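Local coordinates for type III Pentaketide Synthase (PDB 3EUO), which probably transfers acyl groups to build pentaketides, as a fungal type III polyketide synthase of the thiolase-like chalcone and stilbene synthase family, at residues M317-D322 with F336-R341; A294-G299 with H327-S332. All blocks are in the same frame, centred on the assembly; numbering follows the deposited sequence.

Contact 1 of 2, residues M317-D322 with F336-R341; sequences MRASYD and FSVLNR
R341 reaches D322 across two helices whose short segments approach to 8.5 Å between axes, and its side chain can be followed outward atom by atom. R341 CB comes within 4.4 Å of A319 CB, the apolar start of the path. With CG anti to the backbone N (chi1 -179°) the chain heads for the other helix, and a bend at chi2 then brings CG and CD up against the acid, R341 CD lying 3.4 Å from D322 OD2 as the two side chains cross at about a right angle. The same oxygen is bonded next, R341 NE to D322 OD2 at 2.7 Å, while NH2 gives a longer bond to D322 OD1. This is a side-on, two-nitrogen grip: both oxygens lie close to the guanidinium plane, yet the nitrogens come from above the carboxylate, the two planes being turned 60° apart. NH1 makes salt bridges with D346 and E344, so three acids share one cation. A leucine in place of R341 would probably leave D322 without its charged mate and break the link to D346 and E344. Deeper in, A319 CB sits 3.9 Å from V338 CG1, which also touches S320 OG; that hydroxyl is hydrogen-bonded to M295 O. Small side chains at the crossing and an ion pair toward its partly exposed end join helices 318-327 and 334-342 in the C-terminal half of the thiolase-like fold.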
ATOM      1  N   MET A 317      11.179 -24.742  14.631  1.00 18.04           N
ATOM      2  CA  MET A 317      11.197 -23.778  13.535  1.00 18.51           C
ATOM      3  C   MET A 317      12.098 -24.242  12.382  1.00 17.46           C
ATOM      4  O   MET A 317      12.774 -23.424  11.763  1.00 17.23           O
ATOM      5  CB  MET A 317      11.684 -22.414  14.034  1.00 18.50           C
ATOM      6  CG  MET A 317      10.773 -21.720  15.027  1.00 19.67           C
ATOM      7  SD  MET A 317      11.551 -20.248  15.751  1.00 21.97           S
ATOM      8  CE  MET A 317      13.170 -20.826  15.989  1.00  7.81           C
ATOM      9  N   ARG A 318      12.079 -25.544  12.086  1.00 16.43           N
ATOM     10  CA  ARG A 318      12.981 -26.157  11.090  1.00 15.85           C
ATOM     11  C   ARG A 318      12.933 -25.529   9.685  1.00 15.40           C
ATOM     12  O   ARG A 318      13.967 -25.385   9.023  1.00 15.66           O
ATOM     13  CB  ARG A 318      12.729 -27.669  11.002  1.00 15.90           C
ATOM     14  CG  ARG A 318      11.313 -28.048  10.588  1.00 15.36           C
ATOM     15  CD  ARG A 318      11.023 -29.495  10.935  1.00 14.79           C
ATOM     16  NE  ARG A 318       9.616 -29.844  10.744  1.00 15.64           N
ATOM     17  CZ  ARG A 318       8.643 -29.556  11.607  1.00 15.93           C
ATOM     18  NH1 ARG A 318       8.901 -28.888  12.727  1.00 15.63           N
ATOM     19  NH2 ARG A 318       7.400 -29.935  11.344  1.00 17.17           N
ATOM     20  N   ALA A 319      11.735 -25.170   9.231  1.00 15.01           N
ATOM     21  CA  ALA A 319      11.570 -24.520   7.926  1.00 14.41           C
ATOM     22  C   ALA A 319      12.121 -23.083   7.913  1.00 14.44           C
ATOM     23  O   ALA A 319      12.584 -22.599   6.877  1.00 14.24           O
ATOM     24  CB  ALA A 319      10.107 -24.553   7.501  1.00 14.19           C
ATOM     25  N   SER A 320      12.072 -22.420   9.066  1.00 14.25           N
ATOM     26  CA  SER A 320      12.630 -21.075   9.229  1.00 14.29           C
ATOM     27  C   SER A 320      14.146 -21.131   9.122  1.00 14.69           C
ATOM     28  O   SER A 320      14.748 -20.336   8.412  1.00 14.91           O
ATOM     29  CB  SER A 320      12.222 -20.484  10.573  1.00 14.40           C
ATOM     30  OG  SER A 320      10.816 -20.330  10.653  1.00 14.93           O
ATOM     31  N   TYR A 321      14.755 -22.089   9.818  1.00 14.87           N
ATOM     32  CA  TYR A 321      16.187 -22.354   9.678  1.00 15.85           C
ATOM     33  C   TYR A 321      16.593 -22.701   8.252  1.00 15.90           C
ATOM     34  O   TYR A 321      17.610 -22.204   7.763  1.00 15.84           O
ATOM     35  CB  TYR A 321      16.633 -23.451  10.649  1.00 16.49           C
ATOM     36  CG  TYR A 321      17.000 -22.895  12.002  1.00 17.21           C
ATOM     37  CD1 TYR A 321      16.127 -22.998  13.082  1.00 17.91           C
ATOM     38  CD2 TYR A 321      18.218 -22.240  12.198  1.00 17.79           C
ATOM     39  CE1 TYR A 321      16.462 -22.475  14.329  1.00 18.92           C
ATOM     40  CE2 TYR A 321      18.565 -21.716  13.437  1.00 19.31           C
ATOM     41  CZ  TYR A 321      17.681 -21.835  14.499  1.00 19.30           C
ATOM     42  OH  TYR A 321      18.021 -21.314  15.728  1.00 19.87           O
ATOM     43  N   ASP A 322      15.809 -23.554   7.599  1.00 15.94           N
ATOM     44  CA  ASP A 322      16.094 -23.989   6.239  1.00 16.20           C
ATOM     45  C   ASP A 322      16.137 -22.810   5.271  1.00 16.19           C
ATOM     46  O   ASP A 322      17.057 -22.699   4.459  1.00 16.32           O
ATOM     47  CB  ASP A 322      15.049 -25.008   5.773  1.00 16.54           C
ATOM     48  CG  ASP A 322      15.326 -25.522   4.379  1.00 17.30           C
ATOM     49  OD1 ASP A 322      16.061 -26.523   4.257  1.00 19.15           O
ATOM     50  OD2 ASP A 322      14.805 -24.932   3.404  1.00 17.87           O
ATOM     51  N   PHE A 336       6.001 -16.882   3.413  1.00 13.17           N
ATOM     52  CA  PHE A 336       5.280 -17.864   2.590  1.00 13.21           C
ATOM     53  C   PHE A 336       6.230 -18.959   2.110  1.00 13.44           C
ATOM     54  O   PHE A 336       5.821 -20.109   1.920  1.00 13.51           O
ATOM     55  CB  PHE A 336       4.545 -17.217   1.402  1.00 13.62           C
ATOM     56  CG  PHE A 336       3.454 -16.229   1.791  1.00 12.84           C
ATOM     57  CD1 PHE A 336       2.846 -16.267   3.039  1.00 14.68           C
ATOM     58  CD2 PHE A 336       3.013 -15.281   0.860  1.00 13.79           C
ATOM     59  CE1 PHE A 336       1.842 -15.352   3.383  1.00 14.32           C
ATOM     60  CE2 PHE A 336       2.011 -14.373   1.185  1.00 14.27           C
ATOM     61  CZ  PHE A 336       1.421 -14.405   2.448  1.00 14.68           C
ATOM     62  N   SER A 337       7.498 -18.593   1.925  1.00 13.58           N
ATOM     63  CA  SER A 337       8.546 -19.547   1.586  1.00 13.86           C
ATOM     64  C   SER A 337       8.730 -20.566   2.713  1.00 13.87           C
ATOM     65  O   SER A 337       8.835 -21.768   2.453  1.00 13.36           O
ATOM     66  CB  SER A 337       9.860 -18.819   1.290  1.00 14.51           C
ATOM     67  OG  SER A 337      10.848 -19.722   0.844  1.00 16.15           O
ATOM     68  N   VAL A 338       8.751 -20.073   3.953  1.00 13.97           N
ATOM     69  CA  VAL A 338       8.750 -20.928   5.150  1.00 14.11           C
ATOM     70  C   VAL A 338       7.521 -21.865   5.206  1.00 14.63           C
ATOM     71  O   VAL A 338       7.670 -23.079   5.387  1.00 14.93           O
ATOM     72  CB  VAL A 338       8.882 -20.082   6.443  1.00 14.02           C
ATOM     73  CG1 VAL A 338       8.708 -20.945   7.695  1.00 13.74           C
ATOM     74  CG2 VAL A 338      10.236 -19.352   6.469  1.00 14.39           C
ATOM     75  N   LEU A 339       6.322 -21.313   5.022  1.00 14.89           N
ATOM     76  CA  LEU A 339       5.102 -22.131   5.030  1.00 14.97           C
ATOM     77  C   LEU A 339       5.048 -23.182   3.912  1.00 15.18           C
ATOM     78  O   LEU A 339       4.534 -24.300   4.118  1.00 15.10           O
ATOM     79  CB  LEU A 339       3.850 -21.253   5.004  1.00 14.99           C
ATOM     80  CG  LEU A 339       3.565 -20.478   6.289  1.00 15.88           C
ATOM     81  CD1 LEU A 339       2.504 -19.442   5.999  1.00 16.22           C
ATOM     82  CD2 LEU A 339       3.116 -21.415   7.412  1.00 16.97           C
ATOM     83  N   ASN A 340       5.583 -22.829   2.742  1.00 14.84           N
ATOM     84  CA  ASN A 340       5.688 -23.765   1.632  1.00 15.48           C
ATOM     85  C   ASN A 340       6.663 -24.896   1.970  1.00 15.50           C
ATOM     86  O   ASN A 340       6.372 -26.076   1.764  1.00 15.39           O
ATOM     87  CB  ASN A 340       6.138 -23.032   0.362  1.00 15.40           C
ATOM     88  CG  ASN A 340       6.073 -23.909  -0.879  1.00 16.98           C
ATOM     89  OD1 ASN A 340       5.091 -24.620  -1.103  1.00 18.35           O
ATOM     90  ND2 ASN A 340       7.118 -23.856  -1.692  1.00 17.04           N
ATOM     91  N   ARG A 341       7.819 -24.526   2.508  1.00 15.63           N
ATOM     92  CA  ARG A 341       8.852 -25.510   2.832  1.00 15.98           C
ATOM     93  C   ARG A 341       8.425 -26.426   3.982  1.00 16.25           C
ATOM     94  O   ARG A 341       8.749 -27.615   3.979  1.00 16.17           O
ATOM     95  CB  ARG A 341      10.173 -24.806   3.157  1.00 16.23           C
ATOM     96  CG  ARG A 341      11.349 -25.728   3.483  1.00 16.83           C
ATOM     97  CD  ARG A 341      11.968 -26.354   2.237  1.00 18.13           C
ATOM     98  NE  ARG A 341      13.233 -27.010   2.562  1.00 19.25           N
ATOM     99  CZ  ARG A 341      13.515 -28.288   2.326  1.00 20.44           C
ATOM    100  NH1 ARG A 341      12.632 -29.076   1.730  1.00 21.16           N
ATOM    101  NH2 ARG A 341      14.698 -28.774   2.673  1.00 21.12           N
TER

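Contact 2 of 2, residues A294-G299 with H327-S332; sequences AMHPGG and HGNSSS
The H296 imidazole and the N329 amide meet with their planes 73° apart, the amide oxygen arriving at the edge of the ring, near its plane. There H296 NE2 gives N329 OD1 a weak hydrogen bond of 3.1 Å, bent to 125° at the hydrogen. S331 O stands obliquely to the same ring, 3.2 Å from H296 NE2. Both side chains have CG anti to the backbone N, which extends each toward the other segment until they cross at about a right angle. The other end of the amide is engaged too: N329 ND2 reaches G298 O at 3.0 Å, again weakly, and also bonds the sulfinic acid oxygen OD1 of the modified cysteine at position 143. S331 N completes the hold on N329 OD1 at 2.8 Å, closing an Asx turn, so the amide is restrained at both of its polar atoms. P297, centre of an inverse gamma turn, passes the chain from strand 292-295 to G298. A histidine and an asparagine meeting beside a cysteine is consistent with the Cys-His-Asn catalytic triad of chalcone synthase relatives, here with the cysteine oxidised.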
ATOM      1  N   ALA A 294       6.297 -21.331  12.315  1.00 16.45           N
ATOM      2  CA  ALA A 294       6.755 -20.731  11.076  1.00 16.08           C
ATOM      3  C   ALA A 294       7.170 -19.295  11.406  1.00 16.13           C
ATOM      4  O   ALA A 294       6.362 -18.366  11.311  1.00 15.59           O
ATOM      5  CB  ALA A 294       5.633 -20.748  10.036  1.00 16.44           C
ATOM      6  N   MET A 295       8.423 -19.126  11.826  1.00 16.07           N
ATOM      7  CA  MET A 295       8.943 -17.804  12.172  1.00 16.34           C
ATOM      8  C   MET A 295       9.602 -17.151  10.968  1.00 16.22           C
ATOM      9  O   MET A 295      10.307 -17.819  10.213  1.00 16.23           O
ATOM     10  CB  MET A 295       9.980 -17.923  13.295  1.00 16.83           C
ATOM     11  CG  MET A 295      10.566 -16.591  13.765  1.00 19.09           C
ATOM     12  SD  MET A 295       9.438 -15.640  14.812  1.00 26.15           S
ATOM     13  CE  MET A 295       8.875 -16.967  15.884  1.00 18.47           C
ATOM     14  N   HIS A 296       9.385 -15.850  10.791  1.00 15.89           N
ATOM     15  CA  HIS A 296      10.171 -15.106   9.818  1.00 16.38           C
ATOM     16  C   HIS A 296      11.573 -14.936  10.396  1.00 16.32           C
ATOM     17  O   HIS A 296      11.733 -14.351  11.474  1.00 16.21           O
ATOM     18  CB  HIS A 296       9.574 -13.732   9.507  1.00 16.39           C
ATOM     19  CG  HIS A 296      10.440 -12.914   8.601  1.00 17.87           C
ATOM     20  ND1 HIS A 296      11.078 -11.761   9.009  1.00 19.68           N
ATOM     21  CD2 HIS A 296      10.818 -13.117   7.317  1.00 17.48           C
ATOM     22  CE1 HIS A 296      11.792 -11.278   8.008  1.00 18.06           C
ATOM     23  NE2 HIS A 296      11.646 -12.080   6.968  1.00 19.53           N
ATOM     24  N   PRO A 297      12.592 -15.453   9.688  1.00 16.78           N
ATOM     25  CA  PRO A 297      13.947 -15.411  10.224  1.00 17.16           C
ATOM     26  C   PRO A 297      14.627 -14.078   9.907  1.00 17.83           C
ATOM     27  O   PRO A 297      15.488 -14.009   9.021  1.00 17.63           O
ATOM     28  CB  PRO A 297      14.626 -16.577   9.514  1.00 16.98           C
ATOM     29  CG  PRO A 297      13.942 -16.644   8.164  1.00 17.31           C
ATOM     30  CD  PRO A 297      12.535 -16.110   8.366  1.00 16.71           C
ATOM     31  N   GLY A 298      14.219 -13.032  10.626  1.00 18.27           N
ATOM     32  CA  GLY A 298      14.732 -11.677  10.411  1.00 19.60           C
ATOM     33  C   GLY A 298      16.230 -11.578  10.641  1.00 20.23           C
ATOM     34  O   GLY A 298      16.913 -10.791   9.981  1.00 20.88           O
ATOM     35  N   GLY A 299      16.722 -12.387  11.577  1.00 20.62           N
ATOM     36  CA  GLY A 299      18.150 -12.538  11.882  1.00 21.48           C
ATOM     37  C   GLY A 299      18.309 -13.773  12.757  1.00 21.73           C
ATOM     38  O   GLY A 299      17.323 -14.274  13.305  1.00 21.88           O
ATOM     39  N   HIS A 327      18.907 -19.326   1.946  1.00 13.58           N
ATOM     40  CA  HIS A 327      18.404 -18.228   1.103  1.00 13.70           C
ATOM     41  C   HIS A 327      18.519 -16.839   1.717  1.00 13.46           C
ATOM     42  O   HIS A 327      18.415 -15.837   1.003  1.00 13.79           O
ATOM     43  CB  HIS A 327      16.945 -18.485   0.703  1.00 13.85           C
ATOM     44  CG  HIS A 327      16.741 -19.775  -0.026  1.00 14.86           C
ATOM     45  ND1 HIS A 327      16.929 -19.899  -1.384  1.00 16.47           N
ATOM     46  CD2 HIS A 327      16.388 -21.003   0.421  1.00 16.57           C
ATOM     47  CE1 HIS A 327      16.687 -21.146  -1.747  1.00 17.13           C
ATOM     48  NE2 HIS A 327      16.358 -21.836  -0.670  1.00 17.24           N
ATOM     49  N   GLY A 328      18.714 -16.764   3.031  1.00 13.10           N
ATOM     50  CA  GLY A 328      18.809 -15.460   3.693  1.00 12.82           C
ATOM     51  C   GLY A 328      17.436 -14.893   4.019  1.00 13.02           C
ATOM     52  O   GLY A 328      16.427 -15.583   3.903  1.00 12.87           O
ATOM     53  N   ASN A 329      17.412 -13.624   4.415  1.00 12.58           N
ATOM     54  CA  ASN A 329      16.180 -12.926   4.784  1.00 12.67           C
ATOM     55  C   ASN A 329      15.626 -12.188   3.562  1.00 12.75           C
ATOM     56  O   ASN A 329      16.166 -11.159   3.158  1.00 12.55           O
ATOM     57  CB  ASN A 329      16.484 -11.956   5.946  1.00 12.41           C
ATOM     58  CG  ASN A 329      15.303 -11.064   6.328  1.00 13.66           C
ATOM     59  OD1 ASN A 329      14.258 -11.071   5.687  1.00 15.52           O
ATOM     60  ND2 ASN A 329      15.488 -10.268   7.381  1.00 13.77           N
ATOM     61  N   SER A 330      14.546 -12.716   2.984  1.00 12.99           N
ATOM     62  CA  SER A 330      13.944 -12.126   1.781  1.00 13.00           C
ATOM     63  C   SER A 330      12.799 -11.174   2.134  1.00 13.26           C
ATOM     64  O   SER A 330      11.847 -11.029   1.364  1.00 12.76           O
ATOM     65  CB  SER A 330      13.451 -13.222   0.821  1.00 13.29           C
ATOM     66  OG  SER A 330      14.502 -14.109   0.471  1.00 14.23           O
ATOM     67  N   SER A 331      12.918 -10.524   3.296  1.00 13.02           N
ATOM     68  CA  SER A 331      11.915  -9.578   3.796  1.00 13.04           C
ATOM     69  C   SER A 331      10.501 -10.193   3.749  1.00 12.81           C
ATOM     70  O   SER A 331      10.321 -11.336   4.177  1.00 12.86           O
ATOM     71  CB  SER A 331      12.034  -8.238   3.058  1.00 13.04           C
ATOM     72  OG  SER A 331      11.103  -7.287   3.540  1.00 12.77           O
ATOM     73  N   SER A 332       9.516  -9.475   3.209  1.00 12.66           N
ATOM     74  CA  SER A 332       8.120  -9.934   3.253  1.00 12.82           C
ATOM     75  C   SER A 332       7.852 -11.267   2.538  1.00 12.69           C
ATOM     76  O   SER A 332       6.847 -11.923   2.817  1.00 12.65           O
ATOM     77  CB  SER A 332       7.179  -8.864   2.681  1.00 13.17           C
ATOM     78  OG  SER A 332       7.340  -8.756   1.277  1.00 13.78           O
TER

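Overall arrangement
Contacts 1 and 2 have centres 9 Å apart and interlock along the chain: 294-299 comes first, then 317-322, 327-332 and 336-341, so their segments alternate. Strand 292-295, an outermost strand of the chain's nine-stranded mixed sheet, leads into the loop of contact 2; helix 318-327 then ends at the loop 327-332, from which helix 334-342 departs. The helix pair of contact 1 thus brackets the loop that carries N329. The two contacts touch directly, for L339 CD2 packs on A294 CB at 3.7 Å. The general lesson is that packed helices can frame the loops of a probable active site, here in the C-terminal part of the chain's thiolase-like fold.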